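Local coordinates for protein UDP-N-acetylglucosamine 2-epimerase (Listeria monocytogenes, PDB 3OT5) that probably interconverts UDP-N-acetylglucosamine and UDP-N-acetylmannosamine by epimerisation at C2 of the sugar, at residues 45-48 / 49-53. Numbering follows the deposited sequence.
Sequences PLVL and ALEKE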
loop_
_atom_site.group_PDB
_atom_site.type_symbol
_atom_site.label_atom_id
_atom_site.label_comp_id
_atom_site.label_asym_id
_atom_site.label_seq_id
_atom_site.Cartn_x
_atom_site.Cartn_y
_atom_site.Cartn_z
ATOM N N PRO A 45 -5.938 4.136 -9.091
ATOM C CA PRO A 45 -7.363 4.197 -8.783
ATOM C C PRO A 45 -7.905 5.619 -8.792
ATOM O O PRO A 45 -9.034 5.859 -9.207
ATOM C CB PRO A 45 -7.444 3.618 -7.361
ATOM C CG PRO A 45 -6.253 2.856 -7.186
ATOM C CD PRO A 45 -5.187 3.557 -7.976
ATOM N N LEU A 46 -7.090 6.544 -8.311
ATOM C CA LEU A 46 -7.448 7.945 -8.260
ATOM C C LEU A 46 -7.537 8.460 -9.699
ATOM O O LEU A 46 -8.477 9.185 -10.063
ATOM C CB LEU A 46 -6.401 8.696 -7.441
ATOM C CG LEU A 46 -6.663 10.112 -6.939
ATOM C CD1 LEU A 46 -7.977 10.180 -6.165
ATOM C CD2 LEU A 46 -5.485 10.545 -6.059
ATOM N N VAL A 47 -6.583 8.062 -10.533
ATOM C CA VAL A 47 -6.606 8.473 -11.930
ATOM C C VAL A 47 -7.877 7.911 -12.585
ATOM O O VAL A 47 -8.568 8.634 -13.313
ATOM C CB VAL A 47 -5.348 8.036 -12.691
ATOM C CG1 VAL A 47 -5.486 8.350 -14.176
ATOM C CG2 VAL A 47 -4.124 8.718 -12.098
ATOM N N LEU A 48 -8.186 6.639 -12.326
ATOM C CA LEU A 48 -9.413 6.037 -12.858
ATOM C C LEU A 48 -10.630 6.851 -12.456
ATOM O O LEU A 48 -11.469 7.154 -13.300
ATOM C CB LEU A 48 -9.627 4.598 -12.381
ATOM C CG LEU A 48 -8.761 3.484 -12.943
ATOM C CD1 LEU A 48 -9.262 2.132 -12.415
ATOM C CD2 LEU A 48 -8.801 3.516 -14.458
ATOM N N ALA A 49 -10.735 7.174 -11.165
ATOM C CA ALA A 49 -11.855 7.967 -10.647
ATOM C C ALA A 49 -12.004 9.299 -11.405
ATOM O O ALA A 49 -13.121 9.724 -11.726
ATOM C CB ALA A 49 -11.682 8.222 -9.171
ATOM N N LEU A 50 -10.881 9.959 -11.668
ATOM C CA LEU A 50 -10.879 11.213 -12.421
ATOM C C LEU A 50 -11.378 10.968 -13.833
ATOM O O LEU A 50 -12.130 11.772 -14.384
ATOM C CB LEU A 50 -9.477 11.809 -12.488
ATOM C CG LEU A 50 -8.916 12.408 -11.203
ATOM C CD1 LEU A 50 -7.391 12.584 -11.284
ATOM C CD2 LEU A 50 -9.623 13.729 -10.915
ATOM N N GLU A 51 -10.956 9.853 -14.421
ATOM C CA GLU A 51 -11.370 9.519 -15.764
ATOM C C GLU A 51 -12.849 9.081 -15.853
ATOM O O GLU A 51 -13.413 9.055 -16.938
ATOM C CB GLU A 51 -10.428 8.491 -16.366
ATOM C CG GLU A 51 -9.035 9.053 -16.549
ATOM C CD GLU A 51 -8.085 8.071 -17.166
ATOM O OE1 GLU A 51 -8.533 6.966 -17.537
ATOM O OE2 GLU A 51 -6.888 8.409 -17.284
ATOM N N LYS A 52 -13.469 8.756 -14.721
ATOM C CA LYS A 52 -14.890 8.391 -14.708
ATOM C C LYS A 52 -15.749 9.652 -14.732
ATOM O O LYS A 52 -16.957 9.581 -14.964
ATOM C CB LYS A 52 -15.274 7.590 -13.462
ATOM C CG LYS A 52 -14.597 6.251 -13.303
ATOM C CD LYS A 52 -15.089 5.551 -12.030
ATOM C CE LYS A 52 -14.195 4.344 -11.661
ATOM N NZ LYS A 52 -14.123 3.298 -12.728
ATOM N N GLU A 53 -15.136 10.805 -14.484
ATOM C CA GLU A 53 -15.878 12.056 -14.467
ATOM C C GLU A 53 -15.202 13.103 -15.378
ATOM O O GLU A 53 -14.770 14.163 -14.928
ATOM C CB GLU A 53 -16.025 12.520 -13.011
ATOM C CG GLU A 53 -17.001 13.647 -12.805
ATOM C CD GLU A 53 -17.215 14.003 -11.336
ATOM O OE1 GLU A 53 -17.804 15.074 -11.073
ATOM O OE2 GLU A 53 -16.803 13.220 -10.455
#
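Val47 and Glu51 run alongside each other, one helical turn apart, near the end of helix 37-51. The valine methyl CG1 meets the carboxylate: Val47 CG1 is 3.4 Å from Glu51 OE2. A chi1 of 174° places CG1 of Val47 beside its own carbonyl carbon, where it meets that oxygen. The glutamate chain runs extended beyond CG. Its CG rests against the valine carbonyl, with Glu51 CG 3.3 Å from Val47 O. That same oxygen accepts the hydrogen bond from Glu51 N at 2.9 Å.

Two similar bonds come before it. Ala49 N donates to Pro45 O at 2.9 Å, and Leu50 N to Leu46 O at 3.0 Å. Leu50 sets its CG beside its own backbone N, and Leu50 CG comes within 3.4 Å of Leu46 O. Lys52 does the same one residue further on from Glu51, with Lys52 CG 3.3 Å from Leu48 O. Here the bond from Lys52 N to Leu48 O is weak, its N-H...O angle only 123°.

The helix is the crossover of the beta-alpha-beta unit between parallel strands 28-34 and 57-63 in a Rossmann-like domain. Val47 and Leu50 pack on both strands. Leu46, Ala49 and Leu50 touch helix 380-392. Glu53, just beyond, hydrogen-bonds through OE1 to Thr56.

Four backbone carbonyls are thus held by i to i+4 bonds, the last of them, at Leu48 O, weak. The side chains add van der Waals contact, with no salt bridge between the segments. Leu46, Val47, Ala49 and Leu50 are buried against sheet and helix, while Leu48 is partly exposed and touches Phe78. Glu51 and Lys52 rest their methylene groups on the last turn, and both are exposed to solvent.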